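Local coordinates for protein methylenetetrahydrofolate--tRNA-(uracil-5-)-methyltransferase trmFO (Thermus thermophilus, PDB 3G5S) that uses FAD and methylenetetrahydrofolate to methylate carbon 5 of uridine 54 in tRNAs, probably in all of them, giving 5-methyluridine, at residues A[312-317]-A[386-392]; A[277-281]-A[304-308]. All blocks are in the same frame, centred on the assembly; numbering follows the deposited sequence.

Interaction 1 of 2, residues A[312-317]-A[386-392]. With GSH (glutathione), chain C; EDO (1,2-ethanediol), chain F.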
loop_
_atom_site.group_PDB
_atom_site.type_symbol
_atom_site.label_atom_id
_atom_site.label_comp_id
_atom_site.label_asym_id
_atom_site.label_seq_id
_atom_site.Cartn_x
_atom_site.Cartn_y
_atom_site.Cartn_z
ATOM N N TYR A 312 0.260 1.522 -10.866
ATOM C CA TYR A 312 0.969 0.538 -10.068
ATOM C C TYR A 312 1.019 -0.816 -10.763
ATOM O O TYR A 312 0.206 -1.121 -11.639
ATOM C CB TYR A 312 0.351 0.419 -8.657
ATOM C CG TYR A 312 -1.014 -0.236 -8.631
ATOM C CD1 TYR A 312 -2.154 0.463 -9.013
ATOM C CD2 TYR A 312 -1.167 -1.555 -8.230
ATOM C CE1 TYR A 312 -3.401 -0.138 -8.997
ATOM C CE2 TYR A 312 -2.414 -2.163 -8.208
ATOM C CZ TYR A 312 -3.531 -1.449 -8.596
ATOM O OH TYR A 312 -4.782 -2.033 -8.589
ATOM N N LEU A 313 1.986 -1.618 -10.346
ATOM C CA LEU A 313 2.205 -2.955 -10.869
ATOM C C LEU A 313 1.491 -4.039 -10.077
ATOM O O LEU A 313 1.219 -3.885 -8.880
ATOM C CB LEU A 313 3.697 -3.268 -10.839
ATOM C CG LEU A 313 4.555 -2.375 -11.731
ATOM C CD1 LEU A 313 6.013 -2.568 -11.386
ATOM C CD2 LEU A 313 4.299 -2.668 -13.209
ATOM N N ASN A 314 1.220 -5.150 -10.753
ATOM C CA ASN A 314 0.720 -6.332 -10.087
ATOM C C ASN A 314 1.877 -6.994 -9.361
ATOM O O ASN A 314 2.583 -7.837 -9.909
ATOM C CB ASN A 314 0.077 -7.294 -11.083
ATOM C CG ASN A 314 -0.745 -8.344 -10.387
ATOM O OD1 ASN A 314 -0.259 -8.999 -9.463
ATOM N ND2 ASN A 314 -2.003 -8.490 -10.792
ATOM N N ALA A 315 2.088 -6.576 -8.121
ATOM C CA ALA A 315 3.224 -7.059 -7.353
ATOM C C ALA A 315 3.240 -8.581 -7.193
ATOM O O ALA A 315 4.279 -9.201 -7.385
ATOM C CB ALA A 315 3.323 -6.351 -6.007
ATOM N N PRO A 316 2.092 -9.206 -6.860
ATOM C CA PRO A 316 2.190 -10.655 -6.660
ATOM C C PRO A 316 2.607 -11.404 -7.925
ATOM O O PRO A 316 3.267 -12.440 -7.828
ATOM C CB PRO A 316 0.772 -11.052 -6.230
ATOM C CG PRO A 316 0.188 -9.815 -5.658
ATOM C CD PRO A 316 0.797 -8.666 -6.407
ATOM N N ARG A 317 2.245 -10.887 -9.093
ATOM C CA ARG A 317 2.640 -11.537 -10.337
ATOM C C ARG A 317 4.074 -11.218 -10.746
ATOM O O ARG A 317 4.708 -12.021 -11.416
ATOM C CB ARG A 317 1.694 -11.142 -11.470
ATOM C CG ARG A 317 0.277 -11.680 -11.331
ATOM C CD ARG A 317 0.237 -13.206 -11.214
ATOM N NE ARG A 317 0.794 -13.891 -12.377
ATOM C CZ ARG A 317 0.102 -14.202 -13.466
ATOM N NH1 ARG A 317 -1.182 -13.879 -13.553
ATOM N NH2 ARG A 317 0.696 -14.829 -14.474
ATOM N N ASN A 386 -3.416 -12.174 -3.234
ATOM C CA ASN A 386 -4.258 -12.571 -4.355
ATOM C C ASN A 386 -3.943 -11.708 -5.583
ATOM O O ASN A 386 -4.096 -10.492 -5.532
ATOM C CB ASN A 386 -5.719 -12.396 -3.933
ATOM C CG ASN A 386 -6.695 -13.075 -4.870
ATOM O OD1 ASN A 386 -6.439 -13.220 -6.065
ATOM N ND2 ASN A 386 -7.840 -13.480 -4.327
ATOM N N PRO A 387 -3.499 -12.328 -6.695
ATOM C CA PRO A 387 -3.081 -11.522 -7.850
ATOM C C PRO A 387 -4.242 -11.009 -8.700
ATOM O O PRO A 387 -4.086 -10.046 -9.465
ATOM C CB PRO A 387 -2.237 -12.501 -8.666
ATOM C CG PRO A 387 -2.798 -13.852 -8.330
ATOM C CD PRO A 387 -3.253 -13.769 -6.892
ATOM N N GLU A 388 -5.391 -11.660 -8.591
ATOM C CA GLU A 388 -6.526 -11.312 -9.433
ATOM C C GLU A 388 -7.149 -10.019 -8.937
ATOM O O GLU A 388 -7.699 -9.970 -7.842
ATOM C CB GLU A 388 -7.551 -12.445 -9.421
ATOM C CG GLU A 388 -6.984 -13.768 -9.905
ATOM C CD GLU A 388 -6.415 -13.681 -11.308
ATOM O OE1 GLU A 388 -5.360 -14.302 -11.560
ATOM O OE2 GLU A 388 -7.020 -12.987 -12.154
ATOM N N GLY A 389 -7.056 -8.965 -9.736
ATOM C CA GLY A 389 -7.543 -7.664 -9.311
ATOM C C GLY A 389 -6.736 -7.057 -8.168
ATOM O O GLY A 389 -7.266 -6.295 -7.366
ATOM N N PHE A 390 -5.448 -7.392 -8.095
ATOM C CA PHE A 390 -4.580 -6.883 -7.040
ATOM C C PHE A 390 -4.676 -5.370 -6.917
ATOM O O PHE A 390 -4.608 -4.652 -7.924
ATOM C CB PHE A 390 -3.122 -7.283 -7.301
ATOM C CG PHE A 390 -2.150 -6.633 -6.361
ATOM C CD1 PHE A 390 -2.015 -7.091 -5.060
ATOM C CD2 PHE A 390 -1.383 -5.556 -6.773
ATOM C CE1 PHE A 390 -1.136 -6.488 -4.192
ATOM C CE2 PHE A 390 -0.503 -4.948 -5.908
ATOM C CZ PHE A 390 -0.383 -5.415 -4.612
ATOM N N GLN A 391 -4.857 -4.905 -5.673
ATOM C CA GLN A 391 -4.955 -3.488 -5.306
ATOM C C GLN A 391 -3.801 -3.112 -4.367
ATOM O O GLN A 391 -3.218 -3.985 -3.725
ATOM C CB GLN A 391 -6.283 -3.209 -4.579
ATOM C CG GLN A 391 -7.537 -3.426 -5.411
ATOM C CD GLN A 391 -7.625 -2.475 -6.586
ATOM O OE1 GLN A 391 -7.507 -1.260 -6.435
ATOM N NE2 GLN A 391 -7.829 -3.027 -7.766
ATOM N N PRO A 392 -3.482 -1.812 -4.264
ATOM C CA PRO A 392 -2.364 -1.410 -3.398
ATOM C C PRO A 392 -2.635 -1.590 -1.911
ATOM O O PRO A 392 -3.786 -1.644 -1.469
ATOM C CB PRO A 392 -2.187 0.079 -3.711
ATOM C CG PRO A 392 -2.853 0.271 -5.078
ATOM C CD PRO A 392 -4.012 -0.682 -5.047
HETATM N N1 GSH C . -7.206 -1.595 -10.176
HETATM C CA1 GSH C . -6.933 -2.819 -10.906
HETATM C C1 GSH C . -7.181 -2.686 -12.401
HETATM O O11 GSH C . -7.493 -1.429 -12.917
HETATM O O12 GSH C . -6.831 -3.556 -13.128
HETATM C CB1 GSH C . -7.595 -4.058 -10.309
HETATM C CG1 GSH C . -9.046 -4.335 -10.686
HETATM C CD1 GSH C . -10.127 -3.404 -10.145
HETATM O OE1 GSH C . -9.876 -2.365 -9.622
HETATM N N2 GSH C . -11.488 -3.846 -10.271
HETATM C CA2 GSH C . -12.555 -3.090 -9.697
HETATM C C2 GSH C . -13.122 -3.748 -8.442
HETATM O O2 GSH C . -13.943 -4.598 -8.532
HETATM C CB2 GSH C . -13.604 -2.899 -10.781
HETATM S SG2 GSH C . -14.966 -1.776 -10.404
HETATM N N3 GSH C . -12.989 -3.009 -7.202
HETATM C CA3 GSH C . -13.659 -3.493 -6.013
HETATM C C3 GSH C . -12.996 -4.703 -5.371
HETATM O O31 GSH C . -13.622 -5.557 -4.826
HETATM O O32 GSH C . -11.668 -4.900 -5.694
HETATM C C1 EDO F . -2.973 -4.654 -10.945
HETATM O O1 EDO F . -4.199 -5.288 -10.572
HETATM C C2 EDO F . -2.786 -4.829 -12.446
HETATM O O2 EDO F . -2.688 -6.228 -12.728
HETATM O O HOH W 1 -3.424 -12.442 -12.147
#
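Y312 and F390 meet through the phenol hydroxyl of one and the backbone carbonyl of the other: Y312 OH donates to F390 O at 2.7 Å, in the carbonyl plane and on a lone pair. Y312 OH also accepts from N1 of glutathione at 2.9 Å, a double role that suits tyrosine. P392 lies over one face of the Y312 ring, its CG 3.8 Å from the centroid in a CH-pi contact, and P316 CD sits 3.5 Å from the F390 ring centroid, over the face. F390 CG is anti to the backbone N (chi1 172°), which carries the ring in under P316. A phenylalanine in place of Y312 would probably leave the glutathione amine and F390 O without the hydroxyl that joins them. Residues 387-390 form a type II beta turn, with G389 at its positive-phi third position. N314 braces this turn as it N-caps helix 315-318: ND2 donates to P387 O at 2.9 Å, almost straight at 165°, while OD1 accepts from R317 N. F390 N closes the turn on P387 O, which thus accepts twice. Farther out, R317 CD rests 3.6 Å from P387 CB, and a water joins R317 NH1 to E388 OE1.

Interaction 2 of 2, residues A[277-281]-A[304-308]; sequences FQTGL and YGVMH. With GSH (glutathione), chain C.
T279 heads an ST turn in the loop between strand 271-274 and helix 283-290, and the flank of that turn lies against G305 in the connection from strand 301-303 to strand 309-313. Inside the turn T279 OG1 accepts from L281 N at 3.0 Å, nearly straight at 166°. With OG1 anti to the backbone N (chi1 -178°), the methyl CG2 lies between the backbone N and the carbonyl carbon and packs 3.8 Å from G305 CA. Glycine suits this position, because a CB on G305 would run into that methyl.

The carbonyl of T279 comes up against carbon: T279 O is 3.2 Å from V306 CA and 3.3 Å from M307 CG, while the nearby amides of V306 and M307 are badly angled to donate to it. M307, a selenomethionine here, has CG beside its backbone N (chi1 -69°), up against the T279 carbonyl; the bends at chi2 and chi3 then lay SE alongside Q278. M307 SE lies 3.9 Å from Q278 CB, a van der Waals contact in a place that suits the long, flexible chain of the native methionine. Q278 in turn borders glutathione, its CD 3.4 Å from the thiol sulfur SG2, and its amide NE2 is held by V224 O. A water donates to both L281 O and G305 O, the latter at 2.8 Å, and so ties the two loops.

Q286 of helix 283-290 makes a second bridge, accepting from G305 N and donating to L281 O. From helix 226-231, the carboxylate of E227 takes both T279 OG1 and G280 N, while F277 and L281 lean on helix 193-205, and Y304 stacks on W283 at the start of helix 283-290.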
loop_
_atom_site.group_PDB
_atom_site.type_symbol
_atom_site.label_atom_id
_atom_site.label_comp_id
_atom_site.label_asym_id
_atom_site.label_seq_id
_atom_site.Cartn_x
_atom_site.Cartn_y
_atom_site.Cartn_z
ATOM N N PHE A 277 -16.977 -3.777 -3.857
ATOM C CA PHE A 277 -17.282 -2.612 -3.029
ATOM C C PHE A 277 -16.265 -1.485 -3.162
ATOM O O PHE A 277 -15.980 -0.766 -2.212
ATOM C CB PHE A 277 -17.532 -3.019 -1.571
ATOM C CG PHE A 277 -18.962 -3.386 -1.315
ATOM C CD1 PHE A 277 -19.475 -4.601 -1.743
ATOM C CD2 PHE A 277 -19.824 -2.483 -0.716
ATOM C CE1 PHE A 277 -20.816 -4.913 -1.545
ATOM C CE2 PHE A 277 -21.155 -2.792 -0.520
ATOM C CZ PHE A 277 -21.653 -4.006 -0.930
ATOM N N GLN A 278 -15.735 -1.324 -4.368
ATOM C CA GLN A 278 -14.927 -0.155 -4.672
ATOM C C GLN A 278 -15.697 1.092 -4.252
ATOM O O GLN A 278 -16.906 1.196 -4.472
ATOM C CB GLN A 278 -14.582 -0.102 -6.164
ATOM C CG GLN A 278 -15.779 0.075 -7.095
ATOM C CD GLN A 278 -16.528 -1.222 -7.385
ATOM O OE1 GLN A 278 -16.084 -2.314 -7.022
ATOM N NE2 GLN A 278 -17.672 -1.103 -8.064
ATOM N N THR A 279 -15.000 2.038 -3.638
ATOM C CA THR A 279 -15.682 3.170 -3.031
ATOM C C THR A 279 -14.761 4.361 -2.844
ATOM O O THR A 279 -13.549 4.203 -2.678
ATOM C CB THR A 279 -16.278 2.779 -1.664
ATOM O OG1 THR A 279 -16.981 3.894 -1.110
ATOM C CG2 THR A 279 -15.181 2.361 -0.693
ATOM N N GLY A 280 -15.356 5.551 -2.871
ATOM C CA GLY A 280 -14.651 6.779 -2.562
ATOM C C GLY A 280 -15.182 7.436 -1.303
ATOM O O GLY A 280 -14.902 8.601 -1.042
ATOM N N LEU A 281 -15.955 6.691 -0.523
ATOM C CA LEU A 281 -16.522 7.224 0.710
ATOM C C LEU A 281 -15.443 7.592 1.718
ATOM O O LEU A 281 -14.378 6.979 1.753
ATOM C CB LEU A 281 -17.462 6.204 1.341
ATOM C CG LEU A 281 -18.798 5.984 0.626
ATOM C CD1 LEU A 281 -19.594 4.894 1.317
ATOM C CD2 LEU A 281 -19.606 7.277 0.553
ATOM N N TYR A 304 -9.054 0.669 4.132
ATOM C CA TYR A 304 -10.272 1.294 3.628
ATOM C C TYR A 304 -10.293 1.368 2.101
ATOM O O TYR A 304 -9.249 1.424 1.453
ATOM C CB TYR A 304 -10.448 2.681 4.239
ATOM C CG TYR A 304 -10.950 2.631 5.662
ATOM C CD1 TYR A 304 -12.310 2.537 5.922
ATOM C CD2 TYR A 304 -10.077 2.652 6.746
ATOM C CE1 TYR A 304 -12.794 2.476 7.202
ATOM C CE2 TYR A 304 -10.556 2.594 8.045
ATOM C CZ TYR A 304 -11.916 2.505 8.263
ATOM O OH TYR A 304 -12.414 2.448 9.537
ATOM N N GLY A 305 -11.487 1.369 1.520
ATOM C CA GLY A 305 -11.614 1.476 0.076
ATOM C C GLY A 305 -11.258 2.859 -0.433
ATOM O O GLY A 305 -11.442 3.857 0.275
ATOM N N VAL A 306 -10.736 2.910 -1.653
ATOM C CA VAL A 306 -10.384 4.166 -2.301
ATOM C C VAL A 306 -10.561 4.041 -3.806
ATOM O O VAL A 306 -10.531 2.937 -4.354
ATOM C CB VAL A 306 -8.928 4.585 -2.024
ATOM C CG1 VAL A 306 -8.715 4.835 -0.542
ATOM C CG2 VAL A 306 -7.955 3.548 -2.573
HETATM N N MSE A 307 -10.743 5.186 -4.459
HETATM C CA MSE A 307 -10.927 5.272 -5.905
HETATM C C MSE A 307 -10.099 6.422 -6.420
HETATM O O MSE A 307 -10.542 7.565 -6.356
HETATM C CB MSE A 307 -12.377 5.633 -6.248
HETATM C CG MSE A 307 -13.430 4.591 -5.963
HETATM SE SE MSE A 307 -13.857 3.460 -7.502
HETATM C CE MSE A 307 -13.888 4.777 -8.930
ATOM N N HIS A 308 -8.912 6.159 -6.937
ATOM C CA HIS A 308 -8.192 7.257 -7.555
ATOM C C HIS A 308 -7.224 6.849 -8.642
ATOM O O HIS A 308 -6.900 5.672 -8.821
ATOM C CB HIS A 308 -7.503 8.160 -6.522
ATOM C CG HIS A 308 -6.763 7.422 -5.452
ATOM N ND1 HIS A 308 -5.652 6.650 -5.708
ATOM C CD2 HIS A 308 -6.964 7.363 -4.114
ATOM C CE1 HIS A 308 -5.201 6.141 -4.574
ATOM N NE2 HIS A 308 -5.985 6.551 -3.594
HETATM N N1 GSH C . -7.206 -1.595 -10.176
HETATM C CA1 GSH C . -6.933 -2.819 -10.906
HETATM C C1 GSH C . -7.181 -2.686 -12.401
HETATM O O11 GSH C . -7.493 -1.429 -12.917
HETATM O O12 GSH C . -6.831 -3.556 -13.128
HETATM C CB1 GSH C . -7.595 -4.058 -10.309
HETATM C CG1 GSH C . -9.046 -4.335 -10.686
HETATM C CD1 GSH C . -10.127 -3.404 -10.145
HETATM O OE1 GSH C . -9.876 -2.365 -9.622
HETATM N N2 GSH C . -11.488 -3.846 -10.271
HETATM C CA2 GSH C . -12.555 -3.090 -9.697
HETATM C C2 GSH C . -13.122 -3.748 -8.442
HETATM O O2 GSH C . -13.943 -4.598 -8.532
HETATM C CB2 GSH C . -13.604 -2.899 -10.781
HETATM S SG2 GSH C . -14.966 -1.776 -10.404
HETATM N N3 GSH C . -12.989 -3.009 -7.202
HETATM C CA3 GSH C . -13.659 -3.493 -6.013
HETATM C C3 GSH C . -12.996 -4.703 -5.371
HETATM O O31 GSH C . -13.622 -5.557 -4.826
HETATM O O32 GSH C . -11.668 -4.900 -5.694
HETATM O O HOH W 2 -12.067 6.571 0.056
#

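Interactions 1 and 2 lie about 16 Å apart, centre to centre, and follow one another along the chain: 304-308 leads through strand 309-313 directly into 312-317. Glutathione spans the gap. Its amino end is held at interaction 1 by the Y312 hydroxyl, whereas its thiol and glycyl part lie beside Q278 of interaction 2. D158 forms a further link, since its backbone O bonds glutathione, its carboxylate accepts from H308 N, and Q391, P392 and V306 pack on it. The flavin is not far off: the V306 side chain is about 9 Å from FAD, and that of L313 about 12 Å from the side chain of A12, a predicted FAD-binding residue.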